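Local coordinates for peptide ABC transporter, peptide-binding protein (Thermus thermophilus, PDB 2D5W) that binds oligopeptides, here a pentapeptide, and probably delivers them to an ABC transporter for uptake, at residues I302-D307 and V416-T421; T354-V359 and L472-S477; K184-Y189 and I452-E457. All blocks are in the same frame, centred on the assembly; numbering follows the deposited sequence.

Contact 1: I302-D307 and V416-T421; sequences IWEHID and VVRERT
Glu-304 sets its CG anti to the backbone N (chi1 -172°) and then bends at chi2, which turns its carboxylate to meet the side of the Arg-418 guanidinium; Arg-418 answers with a chain extended from CG to NE. The pair ties strand 293-308, in the large mixed sheet of this type II periplasmic-binding-protein fold, to the beginning of helix 416-431. The arginine grips side-on with two nitrogens. NE gives a hydrogen bond to OE1 of Glu-304 at 2.9 Å, and NH2 gives one to OE2 at 3.0 Å that is almost straight (176°). Both oxygens accept on their syn lone pairs, while the two flat groups are turned 30° against each other, so that OE1 lies somewhat out of the guanidinium plane and OE2 within it. This fixes the rotation of both ends of the bridge. NH2 of Arg-418 also forms a salt bridge with the backbone of the bound peptide, which makes Glu-304 a second-shell residue positioning a ligand-binding arginine. Glu-465 brings a like charge close to OE1, which the arginine probably offsets. OE2 of Glu-304 also forms a salt bridge with NH2 of Arg-550.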
loop_
_atom_site.group_PDB
_atom_site.type_symbol
_atom_site.label_atom_id
_atom_site.label_comp_id
_atom_site.label_asym_id
_atom_site.label_seq_id
_atom_site.Cartn_x
_atom_site.Cartn_y
_atom_site.Cartn_z
ATOM N N ILE A 302 -3.696 8.919 -1.209
ATOM C CA ILE A 302 -4.064 8.220 0.016
ATOM C C ILE A 302 -5.579 8.310 0.121
ATOM O O ILE A 302 -6.140 9.369 0.416
ATOM C CB ILE A 302 -3.400 8.897 1.226
ATOM C CG1 ILE A 302 -1.899 9.064 0.958
ATOM C CG2 ILE A 302 -3.619 8.055 2.477
ATOM C CD1 ILE A 302 -1.221 10.084 1.849
ATOM N N TRP A 303 -6.235 7.180 -0.099
ATOM C CA TRP A 303 -7.686 7.133 -0.132
ATOM C C TRP A 303 -8.338 6.408 1.036
ATOM O O TRP A 303 -8.342 5.173 1.091
ATOM C CB TRP A 303 -8.101 6.504 -1.468
ATOM C CG TRP A 303 -9.569 6.339 -1.681
ATOM C CD1 TRP A 303 -10.521 7.317 -1.677
ATOM C CD2 TRP A 303 -10.250 5.115 -1.971
ATOM N NE1 TRP A 303 -11.757 6.777 -1.945
ATOM C CE2 TRP A 303 -11.618 5.425 -2.132
ATOM C CE3 TRP A 303 -9.835 3.785 -2.112
ATOM C CZ2 TRP A 303 -12.576 4.450 -2.425
ATOM C CZ3 TRP A 303 -10.786 2.818 -2.403
ATOM C CH2 TRP A 303 -12.141 3.155 -2.558
ATOM N N GLU A 304 -8.879 7.187 1.971
ATOM C CA GLU A 304 -9.573 6.628 3.129
ATOM C C GLU A 304 -10.930 6.166 2.600
ATOM O O GLU A 304 -11.651 6.928 1.946
ATOM C CB GLU A 304 -9.752 7.690 4.217
ATOM C CG GLU A 304 -10.306 7.142 5.535
ATOM C CD GLU A 304 -9.295 6.336 6.344
ATOM O OE1 GLU A 304 -9.717 5.700 7.336
ATOM O OE2 GLU A 304 -8.090 6.340 6.010
ATOM N N HIS A 305 -11.282 4.920 2.897
ATOM C CA HIS A 305 -12.511 4.351 2.369
ATOM C C HIS A 305 -12.995 3.210 3.253
ATOM O O HIS A 305 -12.320 2.813 4.205
ATOM C CB HIS A 305 -12.223 3.779 0.983
ATOM C CG HIS A 305 -11.300 2.603 1.024
ATOM N ND1 HIS A 305 -9.954 2.725 1.295
ATOM C CD2 HIS A 305 -11.551 1.273 0.958
ATOM C CE1 HIS A 305 -9.418 1.521 1.402
ATOM N NE2 HIS A 305 -10.367 0.624 1.204
ATOM N N ILE A 306 -14.162 2.671 2.911
ATOM C CA ILE A 306 -14.715 1.542 3.635
ATOM C C ILE A 306 -15.016 0.429 2.642
ATOM O O ILE A 306 -15.885 0.573 1.779
ATOM C CB ILE A 306 -16.021 1.906 4.382
ATOM C CG1 ILE A 306 -15.775 3.108 5.300
ATOM C CG2 ILE A 306 -16.498 0.709 5.202
ATOM C CD1 ILE A 306 -16.986 3.518 6.129
ATOM N N ASP A 307 -14.274 -0.667 2.736
ATOM C CA ASP A 307 -14.535 -1.795 1.866
ATOM C C ASP A 307 -15.755 -2.527 2.404
ATOM O O ASP A 307 -16.067 -2.460 3.599
ATOM C CB ASP A 307 -13.319 -2.716 1.792
ATOM C CG ASP A 307 -12.320 -2.249 0.759
ATOM O OD1 ASP A 307 -11.168 -1.942 1.131
ATOM O OD2 ASP A 307 -12.697 -2.174 -0.433
ATOM N N VAL A 416 -6.847 6.874 16.645
ATOM C CA VAL A 416 -7.908 7.658 17.248
ATOM C C VAL A 416 -8.890 8.338 16.308
ATOM O O VAL A 416 -10.095 8.301 16.562
ATOM C CB VAL A 416 -7.319 8.681 18.245
ATOM C CG1 VAL A 416 -8.436 9.496 18.888
ATOM C CG2 VAL A 416 -6.531 7.941 19.323
ATOM N N VAL A 417 -8.417 8.930 15.219
ATOM C CA VAL A 417 -9.363 9.592 14.332
ATOM C C VAL A 417 -10.334 8.577 13.717
ATOM O O VAL A 417 -11.502 8.893 13.482
ATOM C CB VAL A 417 -8.645 10.428 13.232
ATOM C CG1 VAL A 417 -8.125 9.536 12.120
ATOM C CG2 VAL A 417 -9.598 11.491 12.695
ATOM N N ARG A 418 -9.870 7.354 13.471
ATOM C CA ARG A 418 -10.744 6.319 12.928
ATOM C C ARG A 418 -11.723 5.820 13.990
ATOM O O ARG A 418 -12.875 5.510 13.683
ATOM C CB ARG A 418 -9.915 5.157 12.381
ATOM C CG ARG A 418 -9.313 5.458 11.028
ATOM C CD ARG A 418 -8.341 4.390 10.596
ATOM N NE ARG A 418 -7.878 4.628 9.236
ATOM C CZ ARG A 418 -6.844 4.007 8.679
ATOM N NH1 ARG A 418 -6.156 3.104 9.368
ATOM N NH2 ARG A 418 -6.500 4.297 7.432
ATOM N N GLU A 419 -11.269 5.730 15.237
ATOM C CA GLU A 419 -12.148 5.293 16.312
ATOM C C GLU A 419 -13.243 6.349 16.489
ATOM O O GLU A 419 -14.406 6.016 16.727
ATOM C CB GLU A 419 -11.327 5.072 17.592
ATOM C CG GLU A 419 -10.345 3.904 17.425
ATOM C CD GLU A 419 -9.361 3.728 18.568
ATOM O OE1 GLU A 419 -8.873 4.742 19.108
ATOM O OE2 GLU A 419 -9.050 2.563 18.907
ATOM N N ARG A 420 -12.876 7.618 16.340
ATOM C CA ARG A 420 -13.838 8.712 16.441
ATOM C C ARG A 420 -14.796 8.663 15.246
ATOM O O ARG A 420 -15.996 8.921 15.379
ATOM C CB ARG A 420 -13.106 10.057 16.468
ATOM C CG ARG A 420 -12.387 10.351 17.788
ATOM C CD ARG A 420 -11.407 11.510 17.636
ATOM N NE ARG A 420 -12.057 12.688 17.072
ATOM C CZ ARG A 420 -11.443 13.602 16.328
ATOM N NH1 ARG A 420 -12.125 14.636 15.855
ATOM N NH2 ARG A 420 -10.153 13.481 16.046
ATOM N N THR A 421 -14.261 8.325 14.076
ATOM C CA THR A 421 -15.067 8.229 12.863
ATOM C C THR A 421 -16.153 7.165 13.013
ATOM O O THR A 421 -17.313 7.394 12.662
ATOM C CB THR A 421 -14.181 7.892 11.645
ATOM O OG1 THR A 421 -13.283 8.981 11.407
ATOM C CG2 THR A 421 -15.027 7.666 10.398
#

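Contact 2: T354-V359 and L472-S477; sequences TWIAPV and LQEDGS
Glu-474 and Trp-355 bury the most surface here, and a single oxygen joins them. The indole NE1 of Trp-355 donates to OE2 of Glu-474 at 2.9 Å along a nearly linear path (170°). The oxygen sits at the edge of the indole, in its plane, whereas from the carboxylate's side the donor arrives from above the plane; the planes of ring and carboxylate are 64° apart. OE2 is gripped twice, because the backbone N of Gly-476 also reaches it, at 2.9 Å, from the opposite face of the carboxylate. Glu-474 can fold back on its own loop in this way because its chain is bent at chi2 (59°).

Ile-356 supplies the apolar half of the contact. Its CD1 touches CG of Glu-474 at 3.9 Å, and its CG1 lies 3.4 Å above one face of the neighbouring indole, toward the rim. The two segments are irregular loops, one following helix 337-345 and the other leaving strand 463-469, and the second is shaped by an Asx turn: OD1 of Asp-475 accepts from the backbone N of Ser-477 at 2.9 Å and also bonds with that residue's hydroxyl. Replacing Glu-474 by a leucine would probably leave the indole N-H and the Gly-476 amide without their shared acceptor and let the turn drift from the tryptophan.

Gly-476 has a positive phi, a conformation that favours glycine, and its CA lies 3.9 Å from CZ2 of Trp-355. The indole also meets Phe-479 edge-to-face, Trp-538 and Phe-511 add ring contacts, and helix 524-541 packs on both Ile-356 and Glu-474 through Phe-531.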
loop_
_atom_site.group_PDB
_atom_site.type_symbol
_atom_site.label_atom_id
_atom_site.label_comp_id
_atom_site.label_asym_id
_atom_site.label_seq_id
_atom_site.Cartn_x
_atom_site.Cartn_y
_atom_site.Cartn_z
ATOM N N THR A 354 -14.557 9.042 -5.580
ATOM C CA THR A 354 -13.946 8.051 -6.459
ATOM C C THR A 354 -12.711 7.500 -5.734
ATOM O O THR A 354 -12.376 7.986 -4.654
ATOM C CB THR A 354 -13.569 8.693 -7.815
ATOM O OG1 THR A 354 -12.975 7.708 -8.663
ATOM C CG2 THR A 354 -12.609 9.853 -7.620
ATOM N N TRP A 355 -12.041 6.498 -6.305
ATOM C CA TRP A 355 -10.875 5.896 -5.647
ATOM C C TRP A 355 -9.529 6.477 -6.054
ATOM O O TRP A 355 -8.517 6.195 -5.408
ATOM C CB TRP A 355 -10.863 4.374 -5.871
ATOM C CG TRP A 355 -10.244 3.929 -7.177
ATOM C CD1 TRP A 355 -8.932 3.606 -7.398
ATOM C CD2 TRP A 355 -10.906 3.801 -8.442
ATOM N NE1 TRP A 355 -8.737 3.291 -8.721
ATOM C CE2 TRP A 355 -9.930 3.404 -9.386
ATOM C CE3 TRP A 355 -12.225 3.986 -8.873
ATOM C CZ2 TRP A 355 -10.234 3.190 -10.734
ATOM C CZ3 TRP A 355 -12.527 3.773 -10.214
ATOM C CH2 TRP A 355 -11.534 3.381 -11.128
ATOM N N ILE A 356 -9.516 7.288 -7.110
ATOM C CA ILE A 356 -8.283 7.901 -7.598
ATOM C C ILE A 356 -8.149 9.316 -7.038
ATOM O O ILE A 356 -9.018 10.157 -7.254
ATOM C CB ILE A 356 -8.272 7.951 -9.146
ATOM C CG1 ILE A 356 -8.354 6.528 -9.708
ATOM C CG2 ILE A 356 -7.011 8.653 -9.637
ATOM C CD1 ILE A 356 -8.395 6.455 -11.225
ATOM N N ALA A 357 -7.059 9.576 -6.318
ATOM C CA ALA A 357 -6.830 10.884 -5.712
ATOM C C ALA A 357 -6.524 11.972 -6.738
ATOM O O ALA A 357 -5.973 11.697 -7.805
ATOM C CB ALA A 357 -5.693 10.792 -4.696
ATOM N N PRO A 358 -6.880 13.228 -6.421
ATOM C CA PRO A 358 -6.649 14.370 -7.311
ATOM C C PRO A 358 -5.206 14.549 -7.789
ATOM O O PRO A 358 -4.979 15.093 -8.869
ATOM C CB PRO A 358 -7.135 15.555 -6.482
ATOM C CG PRO A 358 -8.266 14.960 -5.704
ATOM C CD PRO A 358 -7.695 13.630 -5.259
ATOM N N VAL A 359 -4.231 14.104 -6.997
ATOM C CA VAL A 359 -2.834 14.240 -7.407
ATOM C C VAL A 359 -2.560 13.457 -8.687
ATOM O O VAL A 359 -1.587 13.728 -9.389
ATOM C CB VAL A 359 -1.846 13.771 -6.307
ATOM C CG1 VAL A 359 -1.923 14.700 -5.106
ATOM C CG2 VAL A 359 -2.144 12.344 -5.901
ATOM N N LEU A 472 1.949 5.675 -9.060
ATOM C CA LEU A 472 1.455 6.116 -10.359
ATOM C C LEU A 472 1.084 4.997 -11.329
ATOM O O LEU A 472 0.660 5.261 -12.454
ATOM C CB LEU A 472 2.476 7.054 -11.010
ATOM C CG LEU A 472 2.448 8.480 -10.454
ATOM C CD1 LEU A 472 3.695 9.236 -10.882
ATOM C CD2 LEU A 472 1.189 9.185 -10.940
ATOM N N GLN A 473 1.244 3.749 -10.905
ATOM C CA GLN A 473 0.889 2.628 -11.765
ATOM C C GLN A 473 -0.579 2.272 -11.552
ATOM O O GLN A 473 -0.914 1.170 -11.121
ATOM C CB GLN A 473 1.784 1.429 -11.463
ATOM C CG GLN A 473 3.268 1.719 -11.659
ATOM C CD GLN A 473 4.111 0.464 -11.643
ATOM O OE1 GLN A 473 3.953 -0.393 -10.774
ATOM N NE2 GLN A 473 5.021 0.349 -12.604
ATOM N N GLU A 474 -1.449 3.226 -11.864
ATOM C CA GLU A 474 -2.887 3.042 -11.696
ATOM C C GLU A 474 -3.500 2.222 -12.828
ATOM O O GLU A 474 -3.377 2.573 -14.003
ATOM C CB GLU A 474 -3.573 4.407 -11.608
ATOM C CG GLU A 474 -5.087 4.349 -11.395
ATOM C CD GLU A 474 -5.482 3.620 -10.115
ATOM O OE1 GLU A 474 -4.974 3.993 -9.035
ATOM O OE2 GLU A 474 -6.304 2.680 -10.191
ATOM N N ASP A 475 -4.161 1.129 -12.463
ATOM C CA ASP A 475 -4.797 0.251 -13.441
ATOM C C ASP A 475 -6.219 -0.133 -13.037
ATOM O O ASP A 475 -6.867 -0.926 -13.722
ATOM C CB ASP A 475 -3.970 -1.026 -13.622
ATOM C CG ASP A 475 -3.496 -1.604 -12.304
ATOM O OD1 ASP A 475 -4.230 -1.488 -11.302
ATOM O OD2 ASP A 475 -2.391 -2.181 -12.268
ATOM N N GLY A 476 -6.699 0.425 -11.930
ATOM C CA GLY A 476 -8.035 0.103 -11.458
ATOM C C GLY A 476 -8.144 -1.333 -10.970
ATOM O O GLY A 476 -9.246 -1.820 -10.710
ATOM N N SER A 477 -7.006 -2.011 -10.821
ATOM C CA SER A 477 -7.007 -3.406 -10.382
ATOM C C SER A 477 -7.639 -3.645 -9.012
ATOM O O SER A 477 -8.038 -4.766 -8.709
ATOM C CB SER A 477 -5.587 -3.986 -10.414
ATOM O OG SER A 477 -4.730 -3.322 -9.510
#

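Contact 3: K184-Y189 and I452-E457; sequences KLNELY and IQRASE
Asn-186 and Arg-454 reach for each other from opposite directions, and their flat ends meet with the amide and guanidinium planes 68° apart. NH1 of Arg-454 is the atom that makes the approach. It stands well off the amide plane, 3.3 Å from OD1 of Asn-186 and 3.7 Å from ND2. The direct bond to OD1, long and bent at the hydrogen (125°), is weak. A water supplies the better geometry. Lying at the edge of the guanidinium and in its plane, it accepts from NH1 of Arg-454 at 2.9 Å and from ND2 of Asn-186 at 3.0 Å, so both ends of the amide are engaged with one nitrogen of the arginine, one directly and one through the water.

Within the type II binding-protein fold of this family, the contact brings helix 182-194, which carries Asn-186 and packs through Leu-188 on helix 159-173, up to the loop that supplies Arg-454. That loop follows helix 449-452 and leads into strand 463-469 of the large mixed sheet. The arginine is steadied from its own side. Its chain bends at chi2 (-68°), and NH2 reaches back to the carbonyl O of Gln-453 at 3.0 Å, arriving from above that carbonyl's plane. Tyr-498 adds a cation-pi contact with the guanidinium.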
loop_
_atom_site.group_PDB
_atom_site.type_symbol
_atom_site.label_atom_id
_atom_site.label_comp_id
_atom_site.label_asym_id
_atom_site.label_seq_id
_atom_site.Cartn_x
_atom_site.Cartn_y
_atom_site.Cartn_z
ATOM N N LYS A 184 -3.345 -26.113 0.877
ATOM C CA LYS A 184 -2.029 -26.643 1.204
ATOM C C LYS A 184 -0.925 -25.927 0.436
ATOM O O LYS A 184 0.150 -25.671 0.978
ATOM C CB LYS A 184 -1.982 -28.147 0.915
ATOM C CG LYS A 184 -2.731 -28.996 1.941
ATOM C CD LYS A 184 -4.174 -28.540 2.110
ATOM C CE LYS A 184 -4.846 -29.231 3.286
ATOM N NZ LYS A 184 -6.218 -28.699 3.525
ATOM N N LEU A 185 -1.197 -25.595 -0.822
ATOM C CA LEU A 185 -0.212 -24.905 -1.647
ATOM C C LEU A 185 0.054 -23.505 -1.094
ATOM O O LEU A 185 1.201 -23.051 -1.040
ATOM C CB LEU A 185 -0.712 -24.817 -3.089
ATOM C CG LEU A 185 0.261 -24.226 -4.110
ATOM C CD1 LEU A 185 1.570 -25.014 -4.123
ATOM C CD2 LEU A 185 -0.389 -24.257 -5.479
ATOM N N ASN A 186 -1.009 -22.823 -0.678
ATOM C CA ASN A 186 -0.873 -21.487 -0.110
ATOM C C ASN A 186 -0.023 -21.557 1.159
ATOM O O ASN A 186 0.858 -20.726 1.374
ATOM C CB ASN A 186 -2.258 -20.908 0.198
ATOM C CG ASN A 186 -2.188 -19.532 0.836
ATOM O OD1 ASN A 186 -2.400 -19.384 2.040
ATOM N ND2 ASN A 186 -1.881 -18.518 0.032
ATOM N N GLU A 187 -0.284 -22.559 1.992
ATOM C CA GLU A 187 0.471 -22.730 3.227
ATOM C C GLU A 187 1.948 -22.977 2.933
ATOM O O GLU A 187 2.824 -22.438 3.612
ATOM C CB GLU A 187 -0.098 -23.899 4.037
ATOM C CG GLU A 187 0.671 -24.213 5.311
ATOM C CD GLU A 187 -0.016 -25.266 6.161
ATOM O OE1 GLU A 187 -0.282 -26.372 5.644
ATOM O OE2 GLU A 187 -0.290 -24.985 7.348
ATOM N N LEU A 188 2.221 -23.791 1.919
ATOM C CA LEU A 188 3.593 -24.103 1.544
ATOM C C LEU A 188 4.368 -22.838 1.198
ATOM O O LEU A 188 5.482 -22.627 1.679
ATOM C CB LEU A 188 3.610 -25.050 0.342
ATOM C CG LEU A 188 4.987 -25.532 -0.113
ATOM C CD1 LEU A 188 5.520 -26.570 0.862
ATOM C CD2 LEU A 188 4.876 -26.132 -1.503
ATOM N N TYR A 189 3.780 -21.994 0.361
ATOM C CA TYR A 189 4.452 -20.767 -0.036
ATOM C C TYR A 189 4.545 -19.747 1.095
ATOM O O TYR A 189 5.567 -19.075 1.230
ATOM C CB TYR A 189 3.770 -20.158 -1.264
ATOM C CG TYR A 189 3.939 -20.983 -2.525
ATOM C CD1 TYR A 189 5.156 -21.597 -2.825
ATOM C CD2 TYR A 189 2.894 -21.113 -3.441
ATOM C CE1 TYR A 189 5.329 -22.318 -4.006
ATOM C CE2 TYR A 189 3.059 -21.828 -4.624
ATOM C CZ TYR A 189 4.276 -22.427 -4.899
ATOM O OH TYR A 189 4.445 -23.129 -6.072
ATOM N N ILE A 452 -7.203 -9.533 5.726
ATOM C CA ILE A 452 -7.635 -8.675 4.628
ATOM C C ILE A 452 -7.952 -9.391 3.316
ATOM O O ILE A 452 -8.916 -9.031 2.636
ATOM C CB ILE A 452 -6.601 -7.529 4.383
ATOM C CG1 ILE A 452 -7.122 -6.563 3.316
ATOM C CG2 ILE A 452 -5.256 -8.099 3.980
ATOM C CD1 ILE A 452 -6.362 -5.244 3.270
ATOM N N GLN A 453 -7.170 -10.410 2.971
ATOM C CA GLN A 453 -7.377 -11.142 1.726
ATOM C C GLN A 453 -8.201 -12.421 1.874
ATOM O O GLN A 453 -8.095 -13.332 1.054
ATOM C CB GLN A 453 -6.009 -11.429 1.079
ATOM C CG GLN A 453 -5.396 -10.153 0.480
ATOM C CD GLN A 453 -3.874 -10.137 0.398
ATOM O OE1 GLN A 453 -3.288 -9.130 -0.005
ATOM N NE2 GLN A 453 -3.232 -11.234 0.772
ATOM N N ARG A 454 -9.045 -12.476 2.904
ATOM C CA ARG A 454 -9.877 -13.654 3.137
ATOM C C ARG A 454 -11.363 -13.357 3.362
ATOM O O ARG A 454 -12.054 -14.101 4.065
ATOM C CB ARG A 454 -9.317 -14.463 4.313
ATOM C CG ARG A 454 -7.911 -15.021 4.067
ATOM C CD ARG A 454 -7.890 -16.099 2.984
ATOM N NE ARG A 454 -6.564 -16.705 2.842
ATOM C CZ ARG A 454 -5.542 -16.154 2.194
ATOM N NH1 ARG A 454 -4.378 -16.786 2.134
ATOM N NH2 ARG A 454 -5.681 -14.986 1.583
ATOM N N ALA A 455 -11.862 -12.280 2.764
ATOM C CA ALA A 455 -13.279 -11.953 2.892
ATOM C C ALA A 455 -14.114 -13.060 2.239
ATOM O O ALA A 455 -15.250 -13.314 2.648
ATOM C CB ALA A 455 -13.576 -10.609 2.230
ATOM N N SER A 456 -13.552 -13.720 1.226
ATOM C CA SER A 456 -14.266 -14.794 0.536
ATOM C C SER A 456 -14.480 -15.984 1.466
ATOM O O SER A 456 -15.310 -16.854 1.191
ATOM C CB SER A 456 -13.500 -15.236 -0.715
ATOM O OG SER A 456 -12.272 -15.856 -0.379
ATOM N N GLU A 457 -13.722 -16.019 2.558
ATOM C CA GLU A 457 -13.833 -17.076 3.562
ATOM C C GLU A 457 -14.586 -16.512 4.766
ATOM O O GLU A 457 -14.632 -17.125 5.832
ATOM C CB GLU A 457 -12.444 -17.557 3.993
ATOM C CG GLU A 457 -11.667 -18.288 2.907
ATOM C CD GLU A 457 -12.300 -19.612 2.526
ATOM O OE1 GLU A 457 -12.518 -20.447 3.429
ATOM O OE2 GLU A 457 -12.572 -19.822 1.325
HETATM O O HOH W 1 -1.851 -15.745 1.112
#

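Overall arrangement
Contacts 1 and 2 are direct neighbours although their centres lie 18 Å apart: NE1 of Trp-303 packs 3.0 Å from O of Thr-354, and CE2 of Trp-303 lies 3.6 Å from CA of Trp-355. Strand 293-308 thus carries the Glu-304 end of the salt bridge and, through the residue before it, Trp-303, meets the loop of contact 2. Contact 3 stands apart, its centre 26 Å from either of the others and its nearest atoms about 6 Å from contact 1 and about 11 Å from contact 2. Of the three, contact 1 reaches the bound peptide, through Arg-418 and Ile-302. Strand 463-469 joins contacts 3 and 2 along the chain, with 452-457 before it and 472-477 after it.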